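Local coordinates for shikimate 5-dehydrogenase (Thermus thermophilus, PDB 2D5C), which catalyses the reversible NADPH-linked reduction of 3-dehydroshikimate to shikimate, a step in chorismate and hence aromatic amino acid biosynthesis, and works as a homodimer, at residues Ala21-Ser26 and Leu246-Ser251; Glu41-Arg46 and Glu65-His70; Ala119-Ala124 and Phe133-Ala138. All coordinates share one frame; numbering follows the deposited sequence.

Interaction 1: residues Ala21-Ser26 and Leu246-Ser251; sequences AFALES and LLPDPS
Phe22 meets Asp249 because its CG stands opposite the backbone N (chi1 162°), which carries the ring off the flank of its helix and over toward the incoming chain. The second torsion (chi2 75°) then turns the ring so that its edge, rather than its face, receives the backbone of Asp249: Phe22 CE2 lies 3.6 Å from Asp249 O, and the oxygen is near the plane of the ring. An aromatic edge carries a slight positive charge, so this approach is probably mildly attractive as well as a van der Waals contact. One face of the same ring rests on its own helix, with Ser26 CB 3.8 Å above the plane and displaced toward the rim.

Ala23, next along the helix, and Pro248, just before Asp249, form the apolar half of the contact. Ala23 CB touches Pro248 CB at 3.6 Å and Pro248 CG at 3.9 Å, so the CB-CG bond of the proline ring lies against the methyl. Asp249 is the N-cap of helix 250-260, and its OD2 accepts a hydrogen bond from Gly252 N.

Around this meeting of a substrate-domain helix with the C-terminal region, Phe240 of helix 229-244 packs against both Ala23 and Pro248. Met253 and Ala256 of helix 250-260 lie against Phe22, while Leu246 reaches Leu29 of the second subunit, placing the turn between the last two helices beside the dimer contact.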
ATOM      1  N   ALA A  21       1.570  16.587 -10.639  1.00 23.82           N
ATOM      2  CA  ALA A  21       0.366  17.241 -11.134  1.00 26.29           C
ATOM      3  C   ALA A  21       0.201  16.682 -12.540  1.00 26.40           C
ATOM      4  O   ALA A  21      -0.905  16.350 -12.969  1.00 31.53           O
ATOM      5  CB  ALA A  21       0.559  18.756 -11.174  1.00 29.84           C
ATOM      6  N   PHE A  22       1.319  16.562 -13.255  1.00 28.41           N
ATOM      7  CA  PHE A  22       1.296  15.992 -14.593  1.00 29.93           C
ATOM      8  C   PHE A  22       0.831  14.537 -14.502  1.00 32.78           C
ATOM      9  O   PHE A  22      -0.012  14.092 -15.275  1.00 30.98           O
ATOM     10  CB  PHE A  22       2.687  16.006 -15.232  1.00 26.83           C
ATOM     11  CG  PHE A  22       2.815  15.064 -16.395  1.00 28.92           C
ATOM     12  CD1 PHE A  22       2.245  15.374 -17.628  1.00 30.27           C
ATOM     13  CD2 PHE A  22       3.422  13.818 -16.233  1.00 29.26           C
ATOM     14  CE1 PHE A  22       2.270  14.464 -18.675  1.00 27.77           C
ATOM     15  CE2 PHE A  22       3.450  12.896 -17.277  1.00 29.38           C
ATOM     16  CZ  PHE A  22       2.873  13.217 -18.500  1.00 33.18           C
ATOM     17  N   ALA A  23       1.398  13.794 -13.559  1.00 28.92           N
ATOM     18  CA  ALA A  23       1.041  12.387 -13.416  1.00 28.88           C
ATOM     19  C   ALA A  23      -0.470  12.211 -13.263  1.00 26.01           C
ATOM     20  O   ALA A  23      -1.085  11.406 -13.958  1.00 26.45           O
ATOM     21  CB  ALA A  23       1.778  11.772 -12.202  1.00 26.02           C
ATOM     22  N   LEU A  24      -1.052  12.976 -12.347  1.00 30.56           N
ATOM     23  CA  LEU A  24      -2.481  12.903 -12.071  1.00 28.58           C
ATOM     24  C   LEU A  24      -3.366  13.177 -13.280  1.00 33.70           C
ATOM     25  O   LEU A  24      -4.210  12.354 -13.622  1.00 32.93           O
ATOM     26  CB  LEU A  24      -2.841  13.868 -10.943  1.00 26.50           C
ATOM     27  CG  LEU A  24      -2.372  13.418  -9.559  1.00 28.31           C
ATOM     28  CD1 LEU A  24      -2.390  14.584  -8.590  1.00 30.17           C
ATOM     29  CD2 LEU A  24      -3.255  12.274  -9.078  1.00 29.83           C
ATOM     30  N   GLU A  25      -3.173  14.320 -13.933  1.00 32.86           N
ATOM     31  CA  GLU A  25      -4.001  14.657 -15.091  1.00 36.28           C
ATOM     32  C   GLU A  25      -3.762  13.690 -16.242  1.00 34.19           C
ATOM     33  O   GLU A  25      -4.692  13.311 -16.952  1.00 34.36           O
ATOM     34  CB  GLU A  25      -3.743  16.107 -15.530  1.00 37.88           C
ATOM     35  CG  GLU A  25      -2.371  16.404 -16.138  1.00 46.30           C
ATOM     36  CD  GLU A  25      -2.239  15.920 -17.577  1.00 49.99           C
ATOM     37  OE1 GLU A  25      -3.251  15.943 -18.315  1.00 51.58           O
ATOM     38  OE2 GLU A  25      -1.118  15.534 -17.978  1.00 48.21           O
ATOM     39  N   SER A  26      -2.508  13.286 -16.410  1.00 33.53           N
ATOM     40  CA  SER A  26      -2.124  12.361 -17.465  1.00 35.12           C
ATOM     41  C   SER A  26      -2.875  11.036 -17.355  1.00 34.50           C
ATOM     42  O   SER A  26      -3.199  10.398 -18.362  1.00 35.24           O
ATOM     43  CB  SER A  26      -0.620  12.098 -17.393  1.00 29.98           C
ATOM     44  OG  SER A  26      -0.273  11.024 -18.241  1.00 48.40           O
ATOM     45  N   LEU A 246      -0.665   2.441 -10.784  1.00 23.36           N
ATOM     46  CA  LEU A 246      -0.554   2.989 -12.140  1.00 25.02           C
ATOM     47  C   LEU A 246       0.794   3.670 -12.348  1.00 23.50           C
ATOM     48  O   LEU A 246       1.264   4.383 -11.472  1.00 24.42           O
ATOM     49  CB  LEU A 246      -1.672   4.009 -12.386  1.00 27.72           C
ATOM     50  CG  LEU A 246      -3.109   3.472 -12.362  1.00 30.04           C
ATOM     51  CD1 LEU A 246      -4.092   4.624 -12.411  1.00 36.13           C
ATOM     52  CD2 LEU A 246      -3.314   2.532 -13.530  1.00 33.75           C
ATOM     53  N   LEU A 247       1.404   3.456 -13.513  1.00 23.27           N
ATOM     54  CA  LEU A 247       2.691   4.083 -13.810  1.00 25.50           C
ATOM     55  C   LEU A 247       2.548   5.283 -14.757  1.00 25.72           C
ATOM     56  O   LEU A 247       2.230   5.118 -15.934  1.00 28.84           O
ATOM     57  CB  LEU A 247       3.653   3.061 -14.434  1.00 27.83           C
ATOM     58  CG  LEU A 247       5.101   3.518 -14.697  1.00 27.36           C
ATOM     59  CD1 LEU A 247       5.832   3.774 -13.385  1.00 26.58           C
ATOM     60  CD2 LEU A 247       5.834   2.438 -15.482  1.00 32.73           C
ATOM     61  N   PRO A 248       2.753   6.506 -14.248  1.00 27.03           N
ATOM     62  CA  PRO A 248       2.641   7.678 -15.122  1.00 25.96           C
ATOM     63  C   PRO A 248       3.875   7.680 -16.036  1.00 29.93           C
ATOM     64  O   PRO A 248       4.888   7.044 -15.715  1.00 28.22           O
ATOM     65  CB  PRO A 248       2.622   8.841 -14.133  1.00 28.07           C
ATOM     66  CG  PRO A 248       3.477   8.327 -12.993  1.00 25.91           C
ATOM     67  CD  PRO A 248       2.999   6.904 -12.850  1.00 25.18           C
ATOM     68  N   ASP A 249       3.806   8.381 -17.166  1.00 29.02           N
ATOM     69  CA  ASP A 249       4.938   8.414 -18.097  1.00 29.68           C
ATOM     70  C   ASP A 249       6.126   9.160 -17.502  1.00 25.02           C
ATOM     71  O   ASP A 249       6.041  10.358 -17.237  1.00 24.27           O
ATOM     72  CB  ASP A 249       4.547   9.086 -19.415  1.00 38.31           C
ATOM     73  CG  ASP A 249       5.634   8.957 -20.461  1.00 40.32           C
ATOM     74  OD1 ASP A 249       5.623   7.961 -21.214  1.00 47.30           O
ATOM     75  OD2 ASP A 249       6.516   9.831 -20.508  1.00 42.25           O
ATOM     76  N   PRO A 250       7.257   8.458 -17.284  1.00 23.36           N
ATOM     77  CA  PRO A 250       8.461   9.067 -16.708  1.00 28.70           C
ATOM     78  C   PRO A 250       9.009  10.251 -17.502  1.00 25.16           C
ATOM     79  O   PRO A 250       9.412  11.258 -16.925  1.00 27.55           O
ATOM     80  CB  PRO A 250       9.446   7.896 -16.647  1.00 28.30           C
ATOM     81  CG  PRO A 250       8.534   6.706 -16.477  1.00 30.13           C
ATOM     82  CD  PRO A 250       7.446   7.010 -17.473  1.00 29.82           C
ATOM     83  N   SER A 251       9.029  10.124 -18.824  1.00 32.32           N
ATOM     84  CA  SER A 251       9.530  11.205 -19.670  1.00 31.64           C
ATOM     85  C   SER A 251       8.633  12.431 -19.536  1.00 32.51           C
ATOM     86  O   SER A 251       9.104  13.569 -19.582  1.00 32.56           O
ATOM     87  CB  SER A 251       9.592  10.748 -21.128  1.00 30.42           C
ATOM     88  OG  SER A 251      10.567   9.733 -21.301  1.00 41.73           O
TER

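Interaction 2: residues Glu41-Arg46 and Glu65-His70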
ATOM      1  N   GLU A  41      12.390  17.731  13.750  1.00 46.81           N
ATOM      2  CA  GLU A  41      11.634  17.679  14.998  1.00 50.07           C
ATOM      3  C   GLU A  41      10.128  17.582  14.756  1.00 45.88           C
ATOM      4  O   GLU A  41       9.375  17.150  15.634  1.00 47.81           O
ATOM      5  CB  GLU A  41      11.954  18.904  15.864  1.00 55.97           C
ATOM      6  CG  GLU A  41      12.234  18.586  17.347  1.00 62.41           C
ATOM      7  CD  GLU A  41      13.624  18.002  17.570  1.00 65.90           C
ATOM      8  OE1 GLU A  41      14.325  17.717  16.571  1.00 67.96           O
ATOM      9  OE2 GLU A  41      14.023  17.829  18.741  1.00 66.18           O
ATOM     10  N   ALA A  42       9.688  17.987  13.568  1.00 43.20           N
ATOM     11  CA  ALA A  42       8.262  17.946  13.242  1.00 42.25           C
ATOM     12  C   ALA A  42       7.837  16.623  12.593  1.00 40.43           C
ATOM     13  O   ALA A  42       6.646  16.344  12.477  1.00 41.82           O
ATOM     14  CB  ALA A  42       7.907  19.114  12.312  1.00 37.55           C
ATOM     15  N   LEU A  43       8.813  15.815  12.194  1.00 38.12           N
ATOM     16  CA  LEU A  43       8.548  14.533  11.533  1.00 40.92           C
ATOM     17  C   LEU A  43       7.556  13.599  12.231  1.00 41.18           C
ATOM     18  O   LEU A  43       6.618  13.107  11.599  1.00 39.40           O
ATOM     19  CB  LEU A  43       9.867  13.786  11.286  1.00 38.90           C
ATOM     20  CG  LEU A  43       9.792  12.496  10.447  1.00 42.02           C
ATOM     21  CD1 LEU A  43       9.157  12.776   9.081  1.00 31.14           C
ATOM     22  CD2 LEU A  43      11.196  11.930  10.255  1.00 34.90           C
ATOM     23  N   PRO A  44       7.751  13.325  13.532  1.00 39.17           N
ATOM     24  CA  PRO A  44       6.828  12.433  14.245  1.00 39.83           C
ATOM     25  C   PRO A  44       5.369  12.867  14.156  1.00 41.30           C
ATOM     26  O   PRO A  44       4.495  12.068  13.819  1.00 41.40           O
ATOM     27  CB  PRO A  44       7.363  12.463  15.674  1.00 43.22           C
ATOM     28  CG  PRO A  44       8.844  12.593  15.452  1.00 37.54           C
ATOM     29  CD  PRO A  44       8.905  13.666  14.383  1.00 44.45           C
ATOM     30  N   GLY A  45       5.109  14.133  14.462  1.00 36.01           N
ATOM     31  CA  GLY A  45       3.750  14.633  14.395  1.00 37.13           C
ATOM     32  C   GLY A  45       3.245  14.678  12.967  1.00 37.61           C
ATOM     33  O   GLY A  45       2.052  14.503  12.716  1.00 38.30           O
ATOM     34  N   ARG A  46       4.166  14.901  12.034  1.00 30.85           N
ATOM     35  CA  ARG A  46       3.842  14.989  10.614  1.00 36.02           C
ATOM     36  C   ARG A  46       3.378  13.638  10.065  1.00 36.18           C
ATOM     37  O   ARG A  46       2.443  13.576   9.268  1.00 31.54           O
ATOM     38  CB  ARG A  46       5.067  15.469   9.828  1.00 34.56           C
ATOM     39  CG  ARG A  46       4.799  15.755   8.351  1.00 43.14           C
ATOM     40  CD  ARG A  46       3.974  17.026   8.147  1.00 45.48           C
ATOM     41  NE  ARG A  46       4.768  18.232   8.383  1.00 43.83           N
ATOM     42  CZ  ARG A  46       4.563  19.088   9.377  1.00 42.22           C
ATOM     43  NH1 ARG A  46       3.581  18.886  10.243  1.00 47.53           N
ATOM     44  NH2 ARG A  46       5.343  20.147   9.506  1.00 44.92           N
ATOM     45  N   GLU A  65      16.226   9.102   6.878  1.00 34.75           N
ATOM     46  CA  GLU A  65      16.731   8.071   7.776  1.00 30.34           C
ATOM     47  C   GLU A  65      15.920   7.994   9.056  1.00 35.53           C
ATOM     48  O   GLU A  65      15.621   6.908   9.549  1.00 32.51           O
ATOM     49  CB  GLU A  65      18.199   8.334   8.120  1.00 37.28           C
ATOM     50  CG  GLU A  65      19.129   8.418   6.915  1.00 37.19           C
ATOM     51  CD  GLU A  65      18.832   9.609   6.013  1.00 48.34           C
ATOM     52  OE1 GLU A  65      18.600  10.723   6.534  1.00 42.13           O
ATOM     53  OE2 GLU A  65      18.841   9.430   4.775  1.00 53.85           O
ATOM     54  N   ALA A  66      15.565   9.150   9.597  1.00 31.91           N
ATOM     55  CA  ALA A  66      14.804   9.195  10.832  1.00 32.36           C
ATOM     56  C   ALA A  66      13.410   8.600  10.687  1.00 32.44           C
ATOM     57  O   ALA A  66      12.817   8.155  11.668  1.00 32.53           O
ATOM     58  CB  ALA A  66      14.705  10.630  11.321  1.00 32.31           C
ATOM     59  N   ALA A  67      12.893   8.588   9.462  1.00 31.09           N
ATOM     60  CA  ALA A  67      11.549   8.083   9.211  1.00 32.76           C
ATOM     61  C   ALA A  67      11.326   6.597   9.500  1.00 30.70           C
ATOM     62  O   ALA A  67      10.257   6.211   9.982  1.00 29.40           O
ATOM     63  CB  ALA A  67      11.148   8.393   7.771  1.00 33.48           C
ATOM     64  N   LEU A  68      12.325   5.769   9.209  1.00 30.56           N
ATOM     65  CA  LEU A  68      12.187   4.324   9.409  1.00 29.99           C
ATOM     66  C   LEU A  68      11.647   3.917  10.777  1.00 33.99           C
ATOM     67  O   LEU A  68      10.821   3.010  10.882  1.00 30.46           O
ATOM     68  CB  LEU A  68      13.524   3.620   9.145  1.00 27.38           C
ATOM     69  CG  LEU A  68      13.892   3.449   7.666  1.00 31.52           C
ATOM     70  CD1 LEU A  68      14.207   4.822   7.059  1.00 27.85           C
ATOM     71  CD2 LEU A  68      15.087   2.516   7.532  1.00 29.59           C
ATOM     72  N   ALA A  69      12.090   4.601  11.825  1.00 33.45           N
ATOM     73  CA  ALA A  69      11.646   4.269  13.172  1.00 32.18           C
ATOM     74  C   ALA A  69      10.172   4.572  13.439  1.00 36.94           C
ATOM     75  O   ALA A  69       9.594   4.048  14.393  1.00 34.34           O
ATOM     76  CB  ALA A  69      12.517   5.000  14.193  1.00 33.60           C
ATOM     77  N   HIS A  70       9.562   5.414  12.606  1.00 29.71           N
ATOM     78  CA  HIS A  70       8.161   5.768  12.805  1.00 32.33           C
ATOM     79  C   HIS A  70       7.218   5.103  11.813  1.00 33.20           C
ATOM     80  O   HIS A  70       6.067   5.522  11.679  1.00 37.58           O
ATOM     81  CB  HIS A  70       7.970   7.284  12.719  1.00 34.55           C
ATOM     82  CG  HIS A  70       8.799   8.055  13.698  1.00 35.09           C
ATOM     83  ND1 HIS A  70       9.959   8.709  13.340  1.00 40.53           N
ATOM     84  CD2 HIS A  70       8.646   8.256  15.029  1.00 38.12           C
ATOM     85  CE1 HIS A  70      10.487   9.279  14.409  1.00 35.29           C
ATOM     86  NE2 HIS A  70       9.709   9.019  15.446  1.00 39.30           N
TER
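Leu43 and Ala66 carry the apolar part of this contact. The leucine side chain runs out extended, with CG anti to the backbone N (chi1 -173°) and CD2 continuing away from CA, and that methyl does the touching. Leu43 CD2 lies 3.9 Å from Ala66 CB and 3.8 Å from Ala67 N, while Ala67 CB follows at 4.3 Å, so the methyl rests on the backbone between two small residues. Leu63 packs on the same leucine.

A second van der Waals pair joins a saturated ring to an aromatic one. Pro44 CG approaches the imidazole obliquely, 3.7 Å from His70 NE2 and 3.8 Å from His70 CE1.

Two polar bonds tie His70 to its own segment: His70 ND1 gives Ala66 O a weak hydrogen bond, 3.4 Å long and bent to 127° at the hydrogen, and His70 N is bonded to Ala67 O.

With no hydrogen bond crossing between 41-46 and 65-70, the N-terminal part of helix 43-53 is joined to the turn following Lys64, the proton acceptor, by shape and dispersion, both within the substrate-binding domain. The weak bond to Ala66 O may bias the rotation of the imidazole, whose NE2-CE1 side meets Pro44 CG by van der Waals contact.

Interaction 3: residues Ala119-Ala124 and Phe133-Ala138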
ATOM      1  N   ALA A 119      32.321   1.866 -10.701  1.00 20.99           N
ATOM      2  CA  ALA A 119      31.416   2.998 -10.532  1.00 19.58           C
ATOM      3  C   ALA A 119      31.719   3.598  -9.164  1.00 21.74           C
ATOM      4  O   ALA A 119      31.632   2.906  -8.154  1.00 26.12           O
ATOM      5  CB  ALA A 119      29.973   2.514 -10.580  1.00 23.94           C
ATOM      6  N   LEU A 120      32.081   4.882  -9.129  1.00 19.64           N
ATOM      7  CA  LEU A 120      32.388   5.549  -7.859  1.00 21.22           C
ATOM      8  C   LEU A 120      31.253   6.475  -7.445  1.00 18.63           C
ATOM      9  O   LEU A 120      30.871   7.385  -8.180  1.00 21.42           O
ATOM     10  CB  LEU A 120      33.687   6.357  -7.971  1.00 18.81           C
ATOM     11  CG  LEU A 120      34.031   7.284  -6.789  1.00 22.80           C
ATOM     12  CD1 LEU A 120      34.163   6.496  -5.483  1.00 20.13           C
ATOM     13  CD2 LEU A 120      35.317   8.025  -7.100  1.00 20.97           C
ATOM     14  N   VAL A 121      30.712   6.227  -6.262  1.00 18.31           N
ATOM     15  CA  VAL A 121      29.632   7.033  -5.722  1.00 19.70           C
ATOM     16  C   VAL A 121      30.246   7.986  -4.692  1.00 18.28           C
ATOM     17  O   VAL A 121      30.896   7.549  -3.743  1.00 18.41           O
ATOM     18  CB  VAL A 121      28.573   6.148  -5.037  1.00 17.37           C
ATOM     19  CG1 VAL A 121      27.400   7.020  -4.533  1.00 16.49           C
ATOM     20  CG2 VAL A 121      28.075   5.076  -6.029  1.00 20.78           C
ATOM     21  N   LEU A 122      30.094   9.282  -4.927  1.00 18.83           N
ATOM     22  CA  LEU A 122      30.612  10.270  -3.999  1.00 20.06           C
ATOM     23  C   LEU A 122      29.480  10.619  -3.045  1.00 16.02           C
ATOM     24  O   LEU A 122      28.425  11.082  -3.479  1.00 21.94           O
ATOM     25  CB  LEU A 122      31.062  11.524  -4.744  1.00 19.37           C
ATOM     26  CG  LEU A 122      32.083  11.316  -5.865  1.00 17.69           C
ATOM     27  CD1 LEU A 122      32.401  12.705  -6.435  1.00 19.64           C
ATOM     28  CD2 LEU A 122      33.354  10.621  -5.363  1.00 19.89           C
ATOM     29  N   GLY A 123      29.702  10.389  -1.752  1.00 17.96           N
ATOM     30  CA  GLY A 123      28.679  10.684  -0.768  1.00 20.89           C
ATOM     31  C   GLY A 123      28.053   9.392  -0.288  1.00 25.86           C
ATOM     32  O   GLY A 123      27.557   8.614  -1.100  1.00 23.92           O
ATOM     33  N   ALA A 124      28.094   9.144   1.018  1.00 25.30           N
ATOM     34  CA  ALA A 124      27.516   7.913   1.544  1.00 26.05           C
ATOM     35  C   ALA A 124      26.320   8.152   2.460  1.00 30.07           C
ATOM     36  O   ALA A 124      26.113   7.419   3.432  1.00 27.77           O
ATOM     37  CB  ALA A 124      28.587   7.075   2.259  1.00 22.68           C
ATOM     38  N   PHE A 133      23.481   0.891  -3.676  1.00 18.09           N
ATOM     39  CA  PHE A 133      22.645  -0.306  -3.621  1.00 17.77           C
ATOM     40  C   PHE A 133      22.164  -0.701  -5.016  1.00 21.10           C
ATOM     41  O   PHE A 133      22.205  -1.874  -5.399  1.00 23.53           O
ATOM     42  CB  PHE A 133      21.437  -0.058  -2.713  1.00 17.44           C
ATOM     43  CG  PHE A 133      20.527  -1.254  -2.562  1.00 25.08           C
ATOM     44  CD1 PHE A 133      19.546  -1.527  -3.512  1.00 24.06           C
ATOM     45  CD2 PHE A 133      20.662  -2.110  -1.475  1.00 27.48           C
ATOM     46  CE1 PHE A 133      18.716  -2.638  -3.375  1.00 23.68           C
ATOM     47  CE2 PHE A 133      19.832  -3.222  -1.334  1.00 26.87           C
ATOM     48  CZ  PHE A 133      18.861  -3.477  -2.291  1.00 22.05           C
ATOM     49  N   ALA A 134      21.720   0.285  -5.781  1.00 18.97           N
ATOM     50  CA  ALA A 134      21.240   0.038  -7.130  1.00 21.34           C
ATOM     51  C   ALA A 134      22.348  -0.469  -8.050  1.00 20.00           C
ATOM     52  O   ALA A 134      22.142  -1.426  -8.813  1.00 22.20           O
ATOM     53  CB  ALA A 134      20.629   1.312  -7.696  1.00 20.01           C
ATOM     54  N   LEU A 135      23.524   0.160  -7.996  1.00 16.41           N
ATOM     55  CA  LEU A 135      24.627  -0.264  -8.852  1.00 20.06           C
ATOM     56  C   LEU A 135      25.103  -1.652  -8.461  1.00 19.62           C
ATOM     57  O   LEU A 135      25.565  -2.411  -9.308  1.00 22.26           O
ATOM     58  CB  LEU A 135      25.795   0.716  -8.762  1.00 21.78           C
ATOM     59  CG  LEU A 135      25.502   2.106  -9.312  1.00 24.30           C
ATOM     60  CD1 LEU A 135      26.690   3.006  -9.049  1.00 23.37           C
ATOM     61  CD2 LEU A 135      25.220   2.014 -10.807  1.00 32.32           C
ATOM     62  N   ARG A 136      24.985  -1.985  -7.175  1.00 19.39           N
ATOM     63  CA  ARG A 136      25.401  -3.313  -6.708  1.00 19.74           C
ATOM     64  C   ARG A 136      24.416  -4.342  -7.264  1.00 18.04           C
ATOM     65  O   ARG A 136      24.804  -5.429  -7.724  1.00 22.95           O
ATOM     66  CB  ARG A 136      25.394  -3.386  -5.169  1.00 21.09           C
ATOM     67  CG  ARG A 136      25.921  -4.743  -4.638  1.00 23.95           C
ATOM     68  CD  ARG A 136      25.699  -4.940  -3.130  1.00 25.56           C
ATOM     69  NE  ARG A 136      24.289  -5.126  -2.779  1.00 27.81           N
ATOM     70  CZ  ARG A 136      23.872  -5.680  -1.642  1.00 34.42           C
ATOM     71  NH1 ARG A 136      24.759  -6.103  -0.750  1.00 32.77           N
ATOM     72  NH2 ARG A 136      22.570  -5.814  -1.392  1.00 29.20           N
ATOM     73  N   GLU A 137      23.138  -3.991  -7.223  1.00 17.69           N
ATOM     74  CA  GLU A 137      22.082  -4.875  -7.699  1.00 19.68           C
ATOM     75  C   GLU A 137      22.243  -5.131  -9.190  1.00 23.72           C
ATOM     76  O   GLU A 137      21.940  -6.230  -9.683  1.00 22.82           O
ATOM     77  CB  GLU A 137      20.717  -4.254  -7.408  1.00 22.52           C
ATOM     78  CG  GLU A 137      19.531  -5.058  -7.920  1.00 29.95           C
ATOM     79  CD  GLU A 137      18.206  -4.507  -7.421  1.00 46.17           C
ATOM     80  OE1 GLU A 137      18.110  -3.275  -7.234  1.00 46.78           O
ATOM     81  OE2 GLU A 137      17.262  -5.302  -7.226  1.00 53.30           O
ATOM     82  N   ALA A 138      22.720  -4.113  -9.902  1.00 18.50           N
ATOM     83  CA  ALA A 138      22.936  -4.218 -11.345  1.00 23.51           C
ATOM     84  C   ALA A 138      24.180  -5.036 -11.680  1.00 22.51           C
ATOM     85  O   ALA A 138      24.496  -5.261 -12.854  1.00 21.71           O
ATOM     86  CB  ALA A 138      23.045  -2.826 -11.954  1.00 24.60           C
TER
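Leu135 reaches from its helix to Ala119 and Val121 on the strand, and its atoms approach them in steps. Leu135 CB points toward the strand but is still 4.9 Å from Ala119 CB. Leu135 CG, anti to the carbonyl carbon (chi1 -66°), remains at 4.7 Å from Ala119 CB. Contact comes at the tip: with chi2 at 175°, Leu135 CD1 continues the line of the chain and arrives 3.7 Å from Ala119 CB and 3.9 Å from Val121 CG2. The other methyl, Leu135 CD2, stays 4.8 Å from Ala119 CB.

CD1 thus straddles two residues that, by strand alternation, present their side chains to the same side of the sheet. Val121 offers CG2, its branch lying anti to the carbonyl carbon, and the two side chains meet at a slant. Leu120, between them, points the other way. Leu174 and Val142 of the flanking strands and Phe104 of helix 100-110 also touch Leu135, so the leucine is enclosed in the hydrophobic layer between helix and sheet.

Beyond the strand the chain turns at Gly123, whose positive phi (106°) is strained for residues with a side chain, and Ala124 N is hydrogen-bonded to Asn146 OD1. Gly123 to Ala127 bind NADP(+), and Gly123 and Gly125 belong to a sequence consistent with the GxGxxG fingerprint of Rossmann folds. Strand 119-122, helix 126-137 and strand 142-145 form the beta-alpha-beta unit of a Rossmann-type nucleotide-binding domain.

Overall arrangement
From the N terminus, after strand 2-8 the chain forms helix 16-26, whose partner in interaction 1 arrives some 220 residues later, so this contact closes nearly the whole chain. Both other contacts fall within that span. Interaction 2 closes first, a short loop inside the substrate-binding domain, between the N-terminal part of helix 43-53 and the turn after strand 56-59. Interaction 3 follows in series within the NADP-binding domain, joining strand 119-122 to the helix after it. No two contacts touch; interactions 2 and 3 come nearest, about 8 Å between nearest atoms. Interactions 2 and 3 each lie within one domain, whereas interaction 1 returns the C-terminal helices to the substrate-binding domain.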